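Local atomic coordinates of Myo-inositol phosphohydrolase (Mitsuokella multacida, PDB entry 4WU3), a protein that probably removes phosphate groups from inositol hexakisphosphate (phytate), as a phosphatase related to the protein tyrosine phosphatases, and binds an inositol tetrakisphosphate in its pocket. Residues S435-G438 / L439-G443; L445-N448 / K449-L453; K454-N457 / S458-A462; D521-I524 / N525-R528. The protein carries 2 engineered substitutions. All blocks are in the same frame, centred on the assembly; numbering follows the deposited sequence.

Interaction 1. Residues S435-G438 / L439-G443; sequences SWYG and LRDWG. With 4IP (inositol-(1,3,4,5)-tetrakisphosphate), chain F.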
# COMPACT_ATOMS: atom_id res chain seq x y z
N SER A 435 -34.59 10.73 9.42
CA SER A 435 -33.84 10.86 8.17
C SER A 435 -33.14 9.55 7.79
O SER A 435 -32.85 8.72 8.64
CB SER A 435 -32.83 12.01 8.25
OG SER A 435 -31.92 11.83 9.32
N TRP A 436 -32.89 9.37 6.51
CA TRP A 436 -32.22 8.17 6.04
C TRP A 436 -30.72 8.46 6.05
O TRP A 436 -30.21 9.14 5.17
CB TRP A 436 -32.72 7.79 4.66
CG TRP A 436 -32.19 6.48 4.13
CD1 TRP A 436 -31.49 6.30 2.97
CD2 TRP A 436 -32.35 5.18 4.71
NE1 TRP A 436 -31.19 4.97 2.81
CE2 TRP A 436 -31.70 4.26 3.86
CE3 TRP A 436 -32.96 4.71 5.88
CZ2 TRP A 436 -31.66 2.89 4.13
CZ3 TRP A 436 -32.91 3.35 6.15
CH2 TRP A 436 -32.27 2.46 5.28
N TYR A 437 -30.05 7.95 7.07
CA TYR A 437 -28.69 8.36 7.38
C TYR A 437 -27.67 7.45 6.74
O TYR A 437 -27.65 6.25 6.99
CB TYR A 437 -28.46 8.35 8.89
CG TYR A 437 -27.10 8.87 9.29
CD1 TYR A 437 -26.86 10.23 9.42
CD2 TYR A 437 -26.05 7.99 9.53
CE1 TYR A 437 -25.61 10.71 9.79
CE2 TYR A 437 -24.79 8.46 9.88
CZ TYR A 437 -24.58 9.82 10.01
OH TYR A 437 -23.33 10.27 10.36
N GLY A 438 -26.80 8.05 5.93
CA GLY A 438 -25.61 7.36 5.43
C GLY A 438 -24.36 7.98 6.02
O GLY A 438 -24.42 9.00 6.68
N LEU A 439 -23.22 7.35 5.79
CA LEU A 439 -21.94 7.87 6.26
C LEU A 439 -21.79 9.36 5.96
O LEU A 439 -22.08 9.82 4.85
CB LEU A 439 -20.81 7.09 5.59
CG LEU A 439 -19.39 7.62 5.79
CD1 LEU A 439 -18.94 7.37 7.23
CD2 LEU A 439 -18.46 6.94 4.79
N ARG A 440 -21.30 10.11 6.95
CA ARG A 440 -21.21 11.58 6.87
C ARG A 440 -22.53 12.31 6.57
O ARG A 440 -22.53 13.48 6.19
CB ARG A 440 -20.17 11.99 5.82
CG ARG A 440 -18.73 11.84 6.28
CD ARG A 440 -17.78 12.25 5.18
NE ARG A 440 -16.41 11.86 5.48
CZ ARG A 440 -15.36 12.17 4.72
NH1 ARG A 440 -15.53 12.89 3.61
NH2 ARG A 440 -14.15 11.77 5.09
N ASP A 441 -23.65 11.62 6.77
CA ASP A 441 -24.96 12.15 6.38
C ASP A 441 -25.04 12.54 4.89
O ASP A 441 -25.72 13.50 4.52
CB ASP A 441 -25.34 13.35 7.27
CG ASP A 441 -26.83 13.68 7.20
OD1 ASP A 441 -27.62 12.78 6.84
OD2 ASP A 441 -27.22 14.84 7.47
N TRP A 442 -24.37 11.77 4.04
CA TRP A 442 -24.35 12.06 2.60
C TRP A 442 -25.19 11.06 1.80
O TRP A 442 -24.84 10.68 0.68
CB TRP A 442 -22.91 12.09 2.07
CG TRP A 442 -22.14 13.30 2.48
CD1 TRP A 442 -22.61 14.38 3.16
CD2 TRP A 442 -20.76 13.57 2.22
NE1 TRP A 442 -21.61 15.30 3.36
CE2 TRP A 442 -20.46 14.83 2.78
CE3 TRP A 442 -19.74 12.86 1.57
CZ2 TRP A 442 -19.20 15.40 2.71
CZ3 TRP A 442 -18.48 13.43 1.50
CH2 TRP A 442 -18.22 14.69 2.08
N GLY A 443 -26.32 10.67 2.38
CA GLY A 443 -27.24 9.74 1.73
C GLY A 443 -27.65 10.10 0.31
O GLY A 443 -27.93 9.21 -0.49
C1 4IP F . -24.54 20.16 10.93
O1 4IP F . -25.51 21.21 10.92
C2 4IP F . -25.16 18.88 11.48
O2 4IP F . -25.71 19.13 12.76
C3 4IP F . -24.12 17.77 11.62
O3 4IP F . -24.74 16.61 12.17
C4 4IP F . -22.95 18.20 12.50
O4 4IP F . -21.97 17.15 12.51
C5 4IP F . -22.33 19.48 11.95
O5 4IP F . -21.26 19.92 12.80
C6 4IP F . -23.37 20.59 11.80
O6 4IP F . -22.76 21.76 11.25
P1 4IP F . -26.58 21.40 9.74
O1P 4IP F . -25.76 21.89 8.57
O2P 4IP F . -27.53 22.42 10.31
O3P 4IP F . -27.20 20.04 9.56
P3 4IP F . -24.68 15.20 11.39
O4P 4IP F . -23.25 15.12 10.90
O5P 4IP F . -25.71 15.35 10.29
O6P 4IP F . -25.01 14.17 12.43
P4 4IP F . -21.36 16.56 13.88
O7P 4IP F . -22.57 16.27 14.75
O8P 4IP F . -20.64 15.32 13.42
O9P 4IP F . -20.47 17.67 14.39
P5 4IP F . -19.94 20.58 12.15
OPF 4IP F . -19.81 19.96 10.77
OPG 4IP F . -18.85 20.19 13.13
OPH 4IP F . -20.25 22.06 12.12
O HOH W 1 -29.38 13.04 9.16
O HOH W 2 -27.81 10.74 4.95
O HOH W 3 -21.09 8.89 9.58
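A water joins Tyr437 OH to the backbone N of Arg440, tying the ring's hydroxyl to the turn that follows the strand. Leu439 begins this turn, and its side chain leads outward. Arg440 comes next with a positive phi, its N donating to that water. Its guanidinium reaches away to a salt bridge with Asp287 of the second subunit and a cation-pi contact with Trp591.

Asp441 closes the first bend: its N donates to Gly438 O at 2.7 Å, with an N-H...O angle of 130°. The backbone angles of Leu439 and Arg440 make Gly438 to Asp441 a type II beta turn, and a second turn overlaps it through the bond from Trp442 N to Leu439 O at 3.1 Å. The bend carries a residue of the ligand pocket: Asp441 OD2 lies 3.2 Å from the inositol phosphate oxygen O5P. Asp441 CB sits 3.7 Å from Tyr437 CE1, and carboxylate and ring planes differ by only 15°. With CG of Asp441 anti to its N (chi1 -163°), the carboxylate is placed with OD2 by the phosphate and OD1 at a second water. Asp441 OD1 accepts from this water at 2.8 Å, and the water is gripped four times: it also donates to Trp436 O and accepts from Gly438 N and Gly443 N.

Trp442 turns from the strand, setting one ring face against Arg440 CB and sending NE1 to Asp511 O. Gly443 returns the chain beside the strand, its N 3.0 Å from that same water.

Interaction 2. Residues L445-N448 / K449-L453; sequences LGKN and KAEVL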
# COMPACT_ATOMS: atom_id res chain seq x y z
N LEU A 445 -25.80 12.36 -1.76
CA LEU A 445 -24.69 13.02 -2.43
C LEU A 445 -24.75 12.79 -3.94
O LEU A 445 -24.88 11.67 -4.40
CB LEU A 445 -23.36 12.51 -1.88
CG LEU A 445 -22.14 13.26 -2.40
CD1 LEU A 445 -22.04 14.66 -1.81
CD2 LEU A 445 -20.87 12.47 -2.12
N GLY A 446 -24.67 13.87 -4.70
CA GLY A 446 -24.64 13.77 -6.16
C GLY A 446 -26.00 13.79 -6.82
O GLY A 446 -26.10 13.81 -8.04
N LYS A 447 -27.07 13.77 -6.02
CA LYS A 447 -28.42 13.77 -6.57
C LYS A 447 -28.91 15.20 -6.78
O LYS A 447 -28.66 16.08 -5.96
CB LYS A 447 -29.40 13.06 -5.64
CG LYS A 447 -29.27 11.55 -5.56
CD LYS A 447 -30.46 10.98 -4.81
CE LYS A 447 -30.48 9.46 -4.80
NZ LYS A 447 -29.64 8.87 -3.72
N ASN A 448 -29.62 15.43 -7.88
CA ASN A 448 -30.33 16.70 -8.05
C ASN A 448 -31.61 16.71 -7.21
O ASN A 448 -31.98 15.71 -6.60
CB ASN A 448 -30.64 16.96 -9.53
CG ASN A 448 -31.52 15.90 -10.15
OD1 ASN A 448 -32.54 15.52 -9.58
ND2 ASN A 448 -31.14 15.41 -11.32
N LYS A 449 -32.28 17.85 -7.18
CA LYS A 449 -33.48 18.03 -6.36
C LYS A 449 -34.58 17.02 -6.69
O LYS A 449 -35.17 16.43 -5.78
CB LYS A 449 -34.02 19.45 -6.54
CG LYS A 449 -35.11 19.83 -5.58
CD LYS A 449 -35.45 21.31 -5.72
CE LYS A 449 -36.59 21.69 -4.81
NZ LYS A 449 -36.92 23.14 -4.89
N ALA A 450 -34.85 16.82 -7.97
CA ALA A 450 -35.89 15.88 -8.39
C ALA A 450 -35.60 14.46 -7.89
O ALA A 450 -36.50 13.77 -7.41
CB ALA A 450 -36.02 15.87 -9.91
N GLU A 451 -34.35 14.03 -8.01
CA GLU A 451 -33.97 12.70 -7.56
C GLU A 451 -34.08 12.59 -6.05
O GLU A 451 -34.51 11.55 -5.53
CB GLU A 451 -32.56 12.36 -8.03
CG GLU A 451 -32.47 12.07 -9.51
CD GLU A 451 -31.06 12.23 -10.07
OE1 GLU A 451 -30.28 13.04 -9.51
OE2 GLU A 451 -30.73 11.56 -11.07
N VAL A 452 -33.72 13.65 -5.34
CA VAL A 452 -33.86 13.68 -3.89
C VAL A 452 -35.31 13.47 -3.47
O VAL A 452 -35.60 12.62 -2.63
CB VAL A 452 -33.37 15.00 -3.28
CG1 VAL A 452 -33.80 15.12 -1.82
CG2 VAL A 452 -31.85 15.08 -3.38
N LEU A 453 -36.23 14.22 -4.06
CA LEU A 453 -37.64 14.11 -3.68
C LEU A 453 -38.22 12.74 -4.03
O LEU A 453 -39.07 12.22 -3.30
CB LEU A 453 -38.47 15.22 -4.33
CG LEU A 453 -38.17 16.61 -3.79
CD1 LEU A 453 -38.83 17.67 -4.66
CD2 LEU A 453 -38.63 16.72 -2.34
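Asn448 and Glu451 bond each other twice. Asn448 OD1 takes the N-H of Glu451 at 2.8 Å, nearly straight at 164° and close to the direction of the C=O bond. In return Glu451 OE1 accepts from Asn448 N at 3.0 Å. This reciprocal pair is a capping box at the N-cap of helix 449-463, giving partners to an N-H of the first turn and to the N-H that leads into it. The side-chain amide and carboxylate lie stacked, their planes 14° apart. Asn448 CG stands between its own N and carbonyl carbon (chi1 61°), which swings OD1 over the opening turn. The first regular helical bond follows from Val452 N to Asn448 O at 3.0 Å.

One shell further out, Lys447 lays its aliphatic chain beside the box: CB meets Val452 CG2 at 3.9 Å, the two positions that flank a cap in a hydrophobic staple, and CD passes Glu451 CB. Its ammonium end turns back to Asn444 OD1 of the preceding loop. Lys449 runs out fully extended, away from the cap, its NZ hydrogen-bonded to Arg506 O and in a salt bridge with Glu522, with a cation-pi contact to Tyr505. The cap thus starts helix 449-463 against strand 503-509, on whose Arg506 and Ala508 Val452 packs.

Interaction 3. Residues K454-N457 / S458-A462; sequences KDEN and SRLNA
Arg459 lies back along its helix toward Asp455, one turn earlier, and from CB to NE its chain follows that residue. CB starts 3.5 Å from Asp455 O, the carbonyl that also accepts the backbone N of Arg459. CG passes the same oxygen at 3.4 Å, since chi1 of -70° sets it beside its own N and directs the chain toward the preceding turn. CD, further along an extended chain, has Asp455 OD1 at 3.4 Å. NE then donates to Asp455 OD2 at 3.1 Å with an N-H...O angle of 158°, forming a salt bridge. OD2 is met on its syn side, somewhat out of the carboxylate plane. It lies near the guanidinium plane, and the two planes are 44° apart. Beyond NE, NH2 is 3.7 Å from OD2, farther off than NE. A leucine in place of Arg459 would probably leave Asp455 OD2 without its charged mate and the carboxylate more able to turn about chi2.

The carboxylate has a second partner: OD1 is hydrogen-bonded to Thr425 OG1, which helps to hold it in position. Round the helix, Glu456 and Leu460 run side by side in the same direction, CG to CD1 at 3.9 Å, while the Glu456 carboxylate goes on to His426 N and Arg506. Leu460 and Arg459 both pack on Trp342 of strand 342-346. Acid first and base four residues later is the classic i to i+4 salt bridge of an alpha helix, here on helix 449-463 where it rests against the neighbouring sheet.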
# COMPACT_ATOMS: atom_id res chain seq x y z
N LYS A 454 -37.77 12.16 -5.14
CA LYS A 454 -38.21 10.83 -5.55
C LYS A 454 -37.69 9.75 -4.60
O LYS A 454 -38.43 8.85 -4.21
CB LYS A 454 -37.75 10.52 -6.97
CG LYS A 454 -38.18 9.14 -7.42
CD LYS A 454 -37.62 8.76 -8.78
CE LYS A 454 -38.13 7.39 -9.19
NZ LYS A 454 -37.43 6.87 -10.40
N ASP A 455 -36.42 9.84 -4.23
CA ASP A 455 -35.87 8.93 -3.23
C ASP A 455 -36.64 9.09 -1.93
O ASP A 455 -37.01 8.10 -1.31
CB ASP A 455 -34.38 9.22 -3.01
CG ASP A 455 -33.75 8.33 -1.94
OD1 ASP A 455 -33.89 8.65 -0.74
OD2 ASP A 455 -33.10 7.33 -2.30
N GLU A 456 -36.90 10.33 -1.53
CA GLU A 456 -37.60 10.62 -0.27
C GLU A 456 -39.00 10.03 -0.23
O GLU A 456 -39.36 9.32 0.72
CB GLU A 456 -37.67 12.14 -0.04
CG GLU A 456 -38.05 12.56 1.37
CD GLU A 456 -37.63 13.99 1.68
OE1 GLU A 456 -38.38 14.92 1.30
OE2 GLU A 456 -36.55 14.19 2.30
N ASN A 457 -39.81 10.33 -1.23
CA ASN A 457 -41.17 9.85 -1.23
C ASN A 457 -41.21 8.33 -1.20
O ASN A 457 -42.04 7.73 -0.51
CB ASN A 457 -41.93 10.39 -2.44
CG ASN A 457 -42.29 11.86 -2.28
OD1 ASN A 457 -42.88 12.25 -1.27
ND2 ASN A 457 -41.95 12.67 -3.27
N SER A 458 -40.28 7.72 -1.93
CA SER A 458 -40.25 6.28 -2.09
C SER A 458 -39.90 5.58 -0.79
O SER A 458 -40.53 4.58 -0.41
CB SER A 458 -39.25 5.88 -3.17
OG SER A 458 -39.25 4.48 -3.37
N ARG A 459 -38.91 6.11 -0.09
CA ARG A 459 -38.44 5.47 1.14
C ARG A 459 -39.43 5.67 2.29
O ARG A 459 -39.59 4.77 3.12
CB ARG A 459 -37.05 5.98 1.53
CG ARG A 459 -35.96 5.50 0.59
CD ARG A 459 -34.56 5.85 1.07
NE ARG A 459 -33.54 5.47 0.08
CZ ARG A 459 -33.03 4.24 -0.04
NH1 ARG A 459 -33.42 3.27 0.77
NH2 ARG A 459 -32.13 3.99 -0.97
N LEU A 460 -40.07 6.83 2.35
CA LEU A 460 -41.07 7.10 3.39
C LEU A 460 -42.28 6.18 3.21
O LEU A 460 -42.76 5.55 4.15
CB LEU A 460 -41.50 8.57 3.37
CG LEU A 460 -40.45 9.57 3.81
CD1 LEU A 460 -40.89 11.00 3.50
CD2 LEU A 460 -40.14 9.41 5.30
N ASN A 461 -42.78 6.12 1.98
CA ASN A 461 -43.88 5.22 1.66
C ASN A 461 -43.57 3.79 2.05
O ASN A 461 -44.36 3.15 2.75
CB ASN A 461 -44.24 5.32 0.19
CG ASN A 461 -44.91 6.63 -0.14
OD1 ASN A 461 -45.47 7.29 0.74
ND2 ASN A 461 -44.86 7.03 -1.41
N ALA A 462 -42.40 3.31 1.63
CA ALA A 462 -42.00 1.94 1.88
C ALA A 462 -41.89 1.63 3.37
O ALA A 462 -41.95 0.47 3.76
CB ALA A 462 -40.68 1.65 1.20
O HOH W 4 -44.73 10.50 -0.15

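Interaction 4. Residues D521-I524 / N525-R528; sequences DEFI and NFTR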
# COMPACT_ATOMS: atom_id res chain seq x y z
N ASP A 521 -27.89 30.07 -5.99
CA ASP A 521 -28.68 30.70 -7.05
C ASP A 521 -30.16 30.42 -6.85
O ASP A 521 -31.00 31.30 -7.05
CB ASP A 521 -28.28 30.13 -8.41
CG ASP A 521 -27.12 30.87 -9.03
OD1 ASP A 521 -26.73 31.93 -8.50
OD2 ASP A 521 -26.61 30.40 -10.07
N GLU A 522 -30.49 29.18 -6.49
CA GLU A 522 -31.87 28.81 -6.23
C GLU A 522 -32.42 29.70 -5.14
O GLU A 522 -33.52 30.22 -5.26
CB GLU A 522 -32.02 27.32 -5.86
CG GLU A 522 -33.45 26.91 -5.54
CD GLU A 522 -33.70 25.41 -5.67
OE1 GLU A 522 -32.73 24.64 -5.86
OE2 GLU A 522 -34.88 25.00 -5.60
N PHE A 523 -31.66 29.92 -4.08
CA PHE A 523 -32.14 30.79 -3.02
C PHE A 523 -32.31 32.24 -3.48
O PHE A 523 -33.28 32.90 -3.12
CB PHE A 523 -31.25 30.76 -1.79
CG PHE A 523 -31.72 31.67 -0.69
CD1 PHE A 523 -32.92 31.43 -0.03
CD2 PHE A 523 -30.97 32.76 -0.31
CE1 PHE A 523 -33.37 32.27 0.98
CE2 PHE A 523 -31.42 33.61 0.69
CZ PHE A 523 -32.62 33.37 1.34
N ILE A 524 -31.36 32.76 -4.24
CA ILE A 524 -31.44 34.15 -4.67
C ILE A 524 -32.66 34.35 -5.58
O ILE A 524 -33.45 35.29 -5.40
CB ILE A 524 -30.14 34.58 -5.37
CG1 ILE A 524 -29.00 34.58 -4.35
CG2 ILE A 524 -30.30 35.95 -6.04
CD1 ILE A 524 -27.63 34.72 -4.95
N ASN A 525 -32.83 33.43 -6.52
CA ASN A 525 -34.01 33.45 -7.34
C ASN A 525 -35.27 33.42 -6.47
O ASN A 525 -36.19 34.20 -6.69
CB ASN A 525 -33.98 32.28 -8.32
CG ASN A 525 -32.90 32.45 -9.38
OD1 ASN A 525 -32.37 33.55 -9.56
ND2 ASN A 525 -32.59 31.38 -10.07
N PHE A 526 -35.31 32.55 -5.47
CA PHE A 526 -36.46 32.52 -4.57
C PHE A 526 -36.70 33.90 -3.97
O PHE A 526 -37.84 34.35 -3.93
CB PHE A 526 -36.26 31.49 -3.45
CG PHE A 526 -37.36 31.51 -2.42
CD1 PHE A 526 -38.48 30.76 -2.59
CD2 PHE A 526 -37.25 32.26 -1.28
CE1 PHE A 526 -39.49 30.76 -1.64
CE2 PHE A 526 -38.26 32.27 -0.34
CZ PHE A 526 -39.39 31.52 -0.52
N THR A 527 -35.64 34.57 -3.51
CA THR A 527 -35.83 35.86 -2.84
C THR A 527 -36.35 36.93 -3.79
O THR A 527 -36.98 37.87 -3.35
CB THR A 527 -34.54 36.42 -2.19
OG1 THR A 527 -33.54 36.64 -3.19
CG2 THR A 527 -34.01 35.47 -1.13
N ARG A 528 -36.06 36.81 -5.07
CA ARG A 528 -36.49 37.83 -6.02
C ARG A 528 -38.01 37.86 -6.23
O ARG A 528 -38.56 38.91 -6.54
CB ARG A 528 -35.88 37.56 -7.37
CG ARG A 528 -34.38 37.56 -7.44
CD ARG A 528 -34.14 37.18 -8.87
NE ARG A 528 -32.83 36.74 -9.26
CZ ARG A 528 -31.82 37.56 -9.43
NH1 ARG A 528 -31.97 38.87 -9.21
NH2 ARG A 528 -30.66 37.07 -9.81
O HOH W 5 -29.50 33.97 -9.07
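Thr527 and Arg528 both give a hydrogen to Ile524 O, which thus accepts twice. Thr527 OG1 donates at 2.6 Å, in the carbonyl plane and on a lone pair; chi1 of 62° puts the hydroxyl between N and carbonyl carbon, folded back on the helix. Arg528 N comes in nearly in line with the same C=O, at 3.0 Å. The remaining backbone bonds, from Asn525, Phe526 and Thr527 to Asp521, Glu522 and Phe523, continue the regular i to i+4 ladder.

Apolar contacts gather elsewhere. The Thr527 methyl CG2 stands over one face of the Phe523 ring, 3.8 Å from its centroid and 21° off the normal, a CH-pi contact. Phe526 CD2 touches Phe523 CE1 more loosely at 4.5 Å. Arg528 lays one guanidinium face over Ile524 CG2, 3.9 Å from NH2.

Polar side chains make the third group. In the guanidinium plane, Arg528 NE donates to Asn525 OD1, 3.2 Å away and almost straight at 176°. A water also donates to Asn525 OD1, and Arg528 NH2 reaches Phe618 O. A serine in place of Arg528 would probably uncover Ile524 CG2, leave Asn525 OD1 with the water but without NE, and Phe618 O without its NH2 donor.

Phe523 and Phe526 press on Leu536, and Thr527 on Met557 of helix 545-558. Helix 517-529 is the connection of a beta-alpha-beta crossover between parallel strands 503-509 and 535-539, which lie on either side of strand 416-422 in the sheet; strand 535-539 leads into the phosphate-binding loop, Ser540 to Arg546, of the tyrosine-phosphatase-like fold.

In the fold
Interactions 1 to 3 follow one another along the chain, from the turn beside the ligand through the cap to the body of helix 449-463. The helix folds back on the strand before it, so that Arg459 NH1 of interaction 3 packs 3.5 Å from Trp436 NE1 of interaction 1. Lys447 NZ of interaction 2 approaches Asp455 OD2 of interaction 3 at 4.0 Å. Interaction 4 joins through a salt bridge of 2.8 Å between Glu522 OE2 and Lys449 NZ of interaction 2. Only interaction 1 touches the inositol phosphate; the Glu456 side chain lies about 13 Å from it, and interactions 1 and 4 are about 17 Å apart at their nearest atoms.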